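Local coordinates for protein extracellular PQQ-dependent sugar dehydrogenase (Coprinopsis cinerea, PDB 6JT6) that oxidises sugars with a pyrroloquinoline quinone cofactor and carries a heme b cytochrome domain that probably passes on the electrons released, at residues N67-V72 / A84-D89; F141-H146 / H166-G171. All coordinates share one frame; numbering follows the deposited sequence.

Interaction 1: N67-V72 / A84-D89; sequences NNPLLV and ARWATD. With HEM (protoporphyrin IX containing Fe), chain C.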
loop_
_atom_site.group_PDB
_atom_site.type_symbol
_atom_site.label_atom_id
_atom_site.label_comp_id
_atom_site.label_asym_id
_atom_site.label_seq_id
_atom_site.Cartn_x
_atom_site.Cartn_y
_atom_site.Cartn_z
ATOM N N ASN A 67 16.199 -0.754 -3.652
ATOM C CA ASN A 67 16.034 -1.583 -4.850
ATOM C C ASN A 67 14.775 -2.469 -4.863
ATOM O O ASN A 67 14.783 -3.625 -5.305
ATOM C CB ASN A 67 17.341 -2.372 -5.129
ATOM C CG ASN A 67 18.557 -1.459 -5.114
ATOM O OD1 ASN A 67 18.635 -0.510 -5.906
ATOM N ND2 ASN A 67 19.487 -1.717 -4.207
ATOM N N ASN A 68 13.684 -1.897 -4.403
ATOM C CA ASN A 68 12.371 -2.570 -4.465
ATOM C C ASN A 68 11.348 -1.461 -4.710
ATOM O O ASN A 68 11.563 -0.340 -4.263
ATOM C CB ASN A 68 12.048 -3.312 -3.136
ATOM C CG ASN A 68 13.012 -4.452 -2.826
ATOM O OD1 ASN A 68 13.037 -5.474 -3.506
ATOM N ND2 ASN A 68 13.770 -4.303 -1.772
ATOM N N PRO A 69 10.227 -1.757 -5.404
ATOM C CA PRO A 69 9.170 -0.759 -5.522
ATOM C C PRO A 69 8.758 -0.220 -4.165
ATOM O O PRO A 69 8.517 -0.998 -3.221
ATOM C CB PRO A 69 7.995 -1.554 -6.142
ATOM C CG PRO A 69 8.698 -2.615 -6.939
ATOM C CD PRO A 69 9.791 -3.042 -5.982
ATOM N N LEU A 70 8.690 1.104 -4.104
ATOM C CA LEU A 70 8.208 1.807 -2.930
ATOM C C LEU A 70 6.906 2.483 -3.327
ATOM O O LEU A 70 6.879 3.272 -4.270
ATOM C CB LEU A 70 9.240 2.837 -2.447
ATOM C CG LEU A 70 10.711 2.406 -2.227
ATOM C CD1 LEU A 70 11.503 3.609 -1.732
ATOM C CD2 LEU A 70 10.921 1.266 -1.214
ATOM N N LEU A 71 5.824 2.169 -2.629
ATOM C CA LEU A 71 4.562 2.873 -2.910
ATOM C C LEU A 71 4.280 3.822 -1.793
ATOM O O LEU A 71 4.439 3.481 -0.626
ATOM C CB LEU A 71 3.383 1.909 -3.129
ATOM C CG LEU A 71 3.598 0.706 -4.055
ATOM C CD1 LEU A 71 2.333 -0.139 -4.082
ATOM C CD2 LEU A 71 4.033 1.082 -5.469
ATOM N N VAL A 72 3.865 5.030 -2.147
ATOM C CA VAL A 72 3.627 6.055 -1.165
ATOM C C VAL A 72 2.276 6.716 -1.422
ATOM O O VAL A 72 1.966 7.126 -2.557
ATOM C CB VAL A 72 4.820 7.043 -1.040
ATOM C CG1 VAL A 72 5.101 7.749 -2.346
ATOM C CG2 VAL A 72 4.588 8.066 0.062
ATOM N N ALA A 84 4.502 5.427 -7.170
ATOM C CA ALA A 84 5.500 4.364 -7.110
ATOM C C ALA A 84 6.869 5.007 -7.189
ATOM O O ALA A 84 7.096 5.891 -8.043
ATOM C CB ALA A 84 5.331 3.363 -8.256
ATOM N N ARG A 85 7.788 4.549 -6.324
ATOM C CA ARG A 85 9.156 5.085 -6.279
ATOM C C ARG A 85 10.231 4.019 -6.140
ATOM O O ARG A 85 9.922 2.856 -5.933
ATOM C CB ARG A 85 9.288 6.154 -5.198
ATOM C CG ARG A 85 8.168 7.171 -5.318
ATOM C CD ARG A 85 8.478 8.511 -4.757
ATOM N NE ARG A 85 7.314 9.378 -4.973
ATOM C CZ ARG A 85 7.210 10.631 -4.545
ATOM N NH1 ARG A 85 8.217 11.188 -3.849
ATOM N NH2 ARG A 85 6.093 11.325 -4.805
ATOM N N TRP A 86 11.488 4.456 -6.268
ATOM C CA TRP A 86 12.646 3.584 -6.313
ATOM C C TRP A 86 13.864 4.328 -5.781
ATOM O O TRP A 86 14.144 5.431 -6.222
ATOM C CB TRP A 86 12.910 3.105 -7.733
ATOM C CG TRP A 86 13.894 1.988 -7.774
ATOM C CD1 TRP A 86 15.254 2.090 -7.647
ATOM C CD2 TRP A 86 13.606 0.585 -7.934
ATOM N NE1 TRP A 86 15.833 0.824 -7.727
ATOM C CE2 TRP A 86 14.847 -0.108 -7.913
ATOM C CE3 TRP A 86 12.422 -0.153 -8.126
ATOM C CZ2 TRP A 86 14.939 -1.514 -8.083
ATOM C CZ3 TRP A 86 12.510 -1.545 -8.286
ATOM C CH2 TRP A 86 13.759 -2.208 -8.250
ATOM N N ALA A 87 14.550 3.726 -4.798
ATOM C CA ALA A 87 15.784 4.260 -4.200
ATOM C C ALA A 87 16.917 3.230 -4.359
ATOM O O ALA A 87 16.723 2.037 -4.085
ATOM C CB ALA A 87 15.548 4.522 -2.729
ATOM N N THR A 88 18.094 3.657 -4.789
ATOM C CA THR A 88 19.237 2.715 -4.813
ATOM C C THR A 88 20.065 2.745 -3.515
ATOM O O THR A 88 20.981 1.933 -3.345
ATOM C CB THR A 88 20.147 2.963 -6.023
ATOM O OG1 THR A 88 20.576 4.325 -5.992
ATOM C CG2 THR A 88 19.390 2.711 -7.341
ATOM N N ASP A 89 19.757 3.689 -2.621
ATOM C CA ASP A 89 20.354 3.779 -1.288
ATOM C C ASP A 89 19.372 4.464 -0.336
ATOM O O ASP A 89 18.198 4.659 -0.698
ATOM C CB ASP A 89 21.710 4.502 -1.309
ATOM C CG ASP A 89 22.526 4.268 -0.012
ATOM O OD1 ASP A 89 22.549 3.142 0.512
ATOM O OD2 ASP A 89 23.115 5.222 0.515
HETATM C CHA HEM C . 14.701 2.810 6.025
HETATM C CHB HEM C . 16.218 7.134 4.384
HETATM C CHC HEM C . 12.038 7.739 2.015
HETATM C CHD HEM C . 10.935 3.047 2.962
HETATM C C1A HEM C . 15.450 3.956 5.825
HETATM C C2A HEM C . 16.667 4.246 6.493
HETATM C C3A HEM C . 17.078 5.475 6.031
HETATM C C4A HEM C . 16.129 5.941 5.081
HETATM C CMA HEM C . 18.333 6.226 6.448
HETATM C CAA HEM C . 17.380 3.373 7.516
HETATM C CBA HEM C . 16.596 3.192 8.828
HETATM C CGA HEM C . 16.145 4.471 9.482
HETATM O O1A HEM C . 14.927 4.783 9.559
HETATM O O2A HEM C . 17.001 5.242 9.967
HETATM C C1B HEM C . 15.203 7.690 3.611
HETATM C C2B HEM C . 15.268 9.018 3.068
HETATM C C3B HEM C . 14.061 9.215 2.428
HETATM C C4B HEM C . 13.288 7.961 2.592
HETATM C CMB HEM C . 16.443 10.006 3.226
HETATM C CAB HEM C . 13.538 10.384 1.667
HETATM C CBB HEM C . 13.787 11.648 1.991
HETATM C C1C HEM C . 11.394 6.471 1.986
HETATM C C2C HEM C . 10.178 6.195 1.321
HETATM C C3C HEM C . 9.851 4.856 1.577
HETATM C C4C HEM C . 10.877 4.319 2.441
HETATM C CMC HEM C . 9.443 7.204 0.457
HETATM C CAC HEM C . 8.675 4.118 1.036
HETATM C CBC HEM C . 7.479 4.721 0.860
HETATM C C1D HEM C . 11.861 2.667 3.945
HETATM C C2D HEM C . 11.818 1.336 4.587
HETATM C C3D HEM C . 12.866 1.254 5.416
HETATM C C4D HEM C . 13.559 2.552 5.271
HETATM C CMD HEM C . 10.805 0.239 4.387
HETATM C CAD HEM C . 13.213 0.095 6.349
HETATM C CBD HEM C . 13.961 -1.053 5.698
HETATM C CGD HEM C . 15.378 -0.621 5.437
HETATM O O1D HEM C . 15.865 -0.562 4.275
HETATM O O2D HEM C . 16.067 -0.279 6.408
HETATM N NA HEM C . 15.119 5.021 4.983
HETATM N NB HEM C . 14.033 7.113 3.310
HETATM N NC HEM C . 11.770 5.346 2.685
HETATM N ND HEM C . 12.955 3.361 4.363
HETATM FE FE HEM C . 13.485 5.155 3.852
HETATM O O HOH W 1 21.993 -0.377 -2.275
HETATM O O HOH W 2 13.689 1.188 -3.767
#

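Interaction 2: F141-H146 / H166-G171; sequences FGWAFH and HAAQYG. With HEM (protoporphyrin IX containing Fe), chain C.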
loop_
_atom_site.group_PDB
_atom_site.type_symbol
_atom_site.label_atom_id
_atom_site.label_comp_id
_atom_site.label_asym_id
_atom_site.label_seq_id
_atom_site.Cartn_x
_atom_site.Cartn_y
_atom_site.Cartn_z
ATOM N N PHE A 141 7.928 -7.417 3.657
ATOM C CA PHE A 141 7.509 -6.083 3.208
ATOM C C PHE A 141 8.075 -5.044 4.147
ATOM O O PHE A 141 8.237 -5.285 5.362
ATOM C CB PHE A 141 5.963 -5.941 3.173
ATOM C CG PHE A 141 5.300 -6.473 1.909
ATOM C CD1 PHE A 141 6.016 -7.166 0.930
ATOM C CD2 PHE A 141 3.918 -6.319 1.731
ATOM C CE1 PHE A 141 5.382 -7.670 -0.223
ATOM C CE2 PHE A 141 3.273 -6.809 0.589
ATOM C CZ PHE A 141 4.015 -7.494 -0.399
ATOM N N GLY A 142 8.321 -3.868 3.589
ATOM C CA GLY A 142 8.679 -2.714 4.390
ATOM C C GLY A 142 7.449 -1.855 4.621
ATOM O O GLY A 142 6.432 -1.951 3.879
ATOM N N TRP A 143 7.492 -1.079 5.704
ATOM C CA TRP A 143 6.457 -0.059 5.961
ATOM C C TRP A 143 7.192 1.239 6.295
ATOM O O TRP A 143 8.290 1.198 6.867
ATOM C CB TRP A 143 5.491 -0.493 7.105
ATOM C CG TRP A 143 6.125 -0.798 8.410
ATOM C CD1 TRP A 143 6.589 -2.033 8.863
ATOM C CD2 TRP A 143 6.417 0.139 9.452
ATOM N NE1 TRP A 143 7.113 -1.903 10.123
ATOM C CE2 TRP A 143 7.031 -0.591 10.516
ATOM C CE3 TRP A 143 6.185 1.524 9.614
ATOM C CZ2 TRP A 143 7.422 0.023 11.731
ATOM C CZ3 TRP A 143 6.591 2.140 10.824
ATOM C CH2 TRP A 143 7.228 1.379 11.853
ATOM N N ALA A 144 6.603 2.375 5.943
ATOM C CA ALA A 144 7.218 3.674 6.217
ATOM C C ALA A 144 6.114 4.701 6.447
ATOM O O ALA A 144 5.014 4.592 5.866
ATOM C CB ALA A 144 8.168 4.110 5.077
ATOM N N PHE A 145 6.404 5.705 7.276
ATOM C CA PHE A 145 5.358 6.571 7.761
ATOM C C PHE A 145 5.957 7.896 8.135
ATOM O O PHE A 145 6.973 7.936 8.838
ATOM C CB PHE A 145 4.738 5.873 8.970
ATOM C CG PHE A 145 3.576 6.584 9.602
ATOM C CD1 PHE A 145 2.284 6.457 9.093
ATOM C CD2 PHE A 145 3.767 7.309 10.798
ATOM C CE1 PHE A 145 1.199 7.084 9.737
ATOM C CE2 PHE A 145 2.689 7.916 11.441
ATOM C CZ PHE A 145 1.406 7.812 10.902
ATOM N N HIS A 146 5.339 8.985 7.667
ATOM C CA HIS A 146 5.649 10.304 8.222
ATOM C C HIS A 146 4.479 10.750 9.078
ATOM O O HIS A 146 3.363 10.957 8.581
ATOM C CB HIS A 146 5.892 11.327 7.142
ATOM C CG HIS A 146 6.746 12.450 7.603
ATOM N ND1 HIS A 146 6.360 13.318 8.601
ATOM C CD2 HIS A 146 8.008 12.800 7.267
ATOM C CE1 HIS A 146 7.327 14.194 8.810
ATOM N NE2 HIS A 146 8.345 13.890 8.025
ATOM N N HIS A 166 9.136 7.035 10.826
ATOM C CA HIS A 166 9.126 5.640 11.279
ATOM C C HIS A 166 9.227 4.753 10.070
ATOM O O HIS A 166 8.551 4.999 9.058
ATOM C CB HIS A 166 7.814 5.275 12.005
ATOM C CG HIS A 166 7.481 6.144 13.186
ATOM N ND1 HIS A 166 6.938 7.401 13.049
ATOM C CD2 HIS A 166 7.580 5.917 14.521
ATOM C CE1 HIS A 166 6.742 7.929 14.248
ATOM N NE2 HIS A 166 7.109 7.040 15.158
ATOM N N ALA A 167 10.032 3.699 10.178
ATOM C CA ALA A 167 10.068 2.664 9.128
ATOM C C ALA A 167 10.677 1.371 9.676
ATOM O O ALA A 167 11.576 1.421 10.512
ATOM C CB ALA A 167 10.853 3.153 7.896
ATOM N N ALA A 168 10.176 0.226 9.217
ATOM C CA ALA A 168 10.804 -1.068 9.486
ATOM C C ALA A 168 10.271 -2.102 8.491
ATOM O O ALA A 168 9.860 -1.730 7.397
ATOM C CB ALA A 168 10.647 -1.474 10.956
ATOM N N GLN A 169 10.342 -3.387 8.834
ATOM C CA GLN A 169 10.043 -4.481 7.895
ATOM C C GLN A 169 9.370 -5.563 8.674
ATOM O O GLN A 169 9.560 -5.667 9.894
ATOM C CB GLN A 169 11.318 -5.133 7.315
ATOM C CG GLN A 169 12.414 -4.199 6.865
ATOM C CD GLN A 169 13.554 -4.922 6.170
ATOM O OE1 GLN A 169 13.349 -5.685 5.210
ATOM N NE2 GLN A 169 14.777 -4.650 6.620
ATOM N N TYR A 170 8.638 -6.422 7.973
ATOM C CA TYR A 170 8.067 -7.616 8.611
ATOM C C TYR A 170 7.925 -8.696 7.560
ATOM O O TYR A 170 7.777 -8.385 6.375
ATOM C CB TYR A 170 6.705 -7.298 9.274
ATOM C CG TYR A 170 5.686 -6.721 8.306
ATOM C CD1 TYR A 170 4.835 -7.549 7.571
ATOM C CD2 TYR A 170 5.593 -5.341 8.108
ATOM C CE1 TYR A 170 3.920 -7.019 6.674
ATOM C CE2 TYR A 170 4.684 -4.798 7.210
ATOM C CZ TYR A 170 3.842 -5.640 6.506
ATOM O OH TYR A 170 2.924 -5.078 5.626
ATOM N N GLY A 171 7.987 -9.952 8.010
ATOM C CA GLY A 171 7.714 -11.110 7.176
ATOM C C GLY A 171 6.230 -11.457 7.180
ATOM O O GLY A 171 5.502 -11.180 8.141
HETATM C CHA HEM C . 14.701 2.810 6.025
HETATM C CHB HEM C . 16.218 7.134 4.384
HETATM C CHC HEM C . 12.038 7.739 2.015
HETATM C CHD HEM C . 10.935 3.047 2.962
HETATM C C1A HEM C . 15.450 3.956 5.825
HETATM C C2A HEM C . 16.667 4.246 6.493
HETATM C C3A HEM C . 17.078 5.475 6.031
HETATM C C4A HEM C . 16.129 5.941 5.081
HETATM C CMA HEM C . 18.333 6.226 6.448
HETATM C CAA HEM C . 17.380 3.373 7.516
HETATM C CBA HEM C . 16.596 3.192 8.828
HETATM C CGA HEM C . 16.145 4.471 9.482
HETATM O O1A HEM C . 14.927 4.783 9.559
HETATM O O2A HEM C . 17.001 5.242 9.967
HETATM C C1B HEM C . 15.203 7.690 3.611
HETATM C C2B HEM C . 15.268 9.018 3.068
HETATM C C3B HEM C . 14.061 9.215 2.428
HETATM C C4B HEM C . 13.288 7.961 2.592
HETATM C CMB HEM C . 16.443 10.006 3.226
HETATM C CAB HEM C . 13.538 10.384 1.667
HETATM C CBB HEM C . 13.787 11.648 1.991
HETATM C C1C HEM C . 11.394 6.471 1.986
HETATM C C2C HEM C . 10.178 6.195 1.321
HETATM C C3C HEM C . 9.851 4.856 1.577
HETATM C C4C HEM C . 10.877 4.319 2.441
HETATM C CMC HEM C . 9.443 7.204 0.457
HETATM C CAC HEM C . 8.675 4.118 1.036
HETATM C CBC HEM C . 7.479 4.721 0.860
HETATM C C1D HEM C . 11.861 2.667 3.945
HETATM C C2D HEM C . 11.818 1.336 4.587
HETATM C C3D HEM C . 12.866 1.254 5.416
HETATM C C4D HEM C . 13.559 2.552 5.271
HETATM C CMD HEM C . 10.805 0.239 4.387
HETATM C CAD HEM C . 13.213 0.095 6.349
HETATM C CBD HEM C . 13.961 -1.053 5.698
HETATM C CGD HEM C . 15.378 -0.621 5.437
HETATM O O1D HEM C . 15.865 -0.562 4.275
HETATM O O2D HEM C . 16.067 -0.279 6.408
HETATM N NA HEM C . 15.119 5.021 4.983
HETATM N NB HEM C . 14.033 7.113 3.310
HETATM N NC HEM C . 11.770 5.346 2.685
HETATM N ND HEM C . 12.955 3.361 4.363
HETATM FE FE HEM C . 13.485 5.155 3.852
HETATM O O HOH W 3 3.809 -2.725 4.206
HETATM O O HOH W 4 8.156 -4.064 11.792
#

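Interaction 1: N67-V72 / A84-D89
The carbonyl oxygen of L70 is gripped twice by the facing strand: R85 N donates to L70 O at 2.6 Å, in the carbonyl plane, and A84 CA adds a longer CH···O contact. The return bond from L70 N to R85 O (2.8 Å) makes these residues an antiparallel hydrogen-bonded pair. L71 and A84 follow as a non-hydrogen-bonded pair, where the small A84 CB meets L71 CD2 at 3.8 Å. Toward N67 the backbones part, and water 2 lies between them, accepting from A87 N and close enough to N68 O to donate, though other acceptors compete for its protons; a direct bond from N67 N to A87 O (2.9 Å) then rejoins them.

The broad indole of W86 gives the N67-N68 loop a flat apolar face to rest on. With its CG anti to the backbone N (chi1 -168°), the ring lies so that N67 CA stands 3.1 Å above its plane, toward the rim, with N68 N over the same face. P69 CD touches W86 CZ3 at 3.9 Å. R85 reaches out extended, V72 CG1 lying over one guanidinium face, while R85 NH1, NH2 and NE bond to S159 O, P157 O and S83 OG. The amide of N68 is equally occupied, by A130, W126 and S64.

L70 turns its apolar CB to the heme vinyl carbon CAC (3.8 Å), whereas L71 packs on F44, F48, Y118 and C120 of the other sheet. This β-hairpin, strands 70-76 and 79-86, forms one wall of the heme pocket in a cellobiose dehydrogenase-type cytochrome domain.

Interaction 2: F141-H146 / H166-G171
W143 lies across the neighbouring strand with one indole face on its backbone: A168 N sits 3.5 Å above the ring plane, over its centre. CG stands between the backbone N and the carbonyl carbon (chi1 57°), laying the ring over A168, whose small CB fits against W143 CZ2 at 3.6 Å. At the ring's edge H166 CB meets W143 CZ3, and at the other end W143 CD1 comes 3.5 Å from Y170 CD2. The W143 five-membered ring and the Y170 ring meet rim to rim, planes 27° apart. W143 NE1 donates in the ring plane to water 4, which donates to Q169 O. With an alanine here, the A168 backbone would probably lose its aromatic cover and Y170 and H166 the edge between them. F141 O lies over one face of Y170; H166 ND1 approaches the edge of F145.

On the opposite face G142, A144 and A167 are small enough for the porphyrin to come close, with Q169 reaching along a propionate arm. A144 CB lies 3.6 Å from HEM CHD, and at G142 a CB would come within 2.5 Å of HEM CMD.

Six backbone hydrogen bonds join the antiparallel pair. Strand 138-146 is bonded on its other side to strand 56-60, strand 166-173 ends the sheet within this chain, and the aromatic face packs on F19, W28 and Y30 of strands 15-21 and 26-33.

Interactions 1 and 2 belong to one six-stranded antiparallel sheet, with strand 56-60 between them: it pairs with strand 70-76 on one side and with strand 138-146 on the other. Their centres are 13 Å apart and their nearest atoms about 7 Å, so they do not touch directly. The heme joins them. Both meet it through van der Waals contacts: in interaction 1 a backbone oxygen, L71 O, lies 3.6 Å from the vinyl carbon HEM CBC, while interaction 2 lines the ring D side, where Q169 CG lies 3.7 Å from the propionate carbon HEM CBD. Hydrogen bonds to the cofactor include those from M65 N, Y90 OH and R163 NH2, outside both contacts.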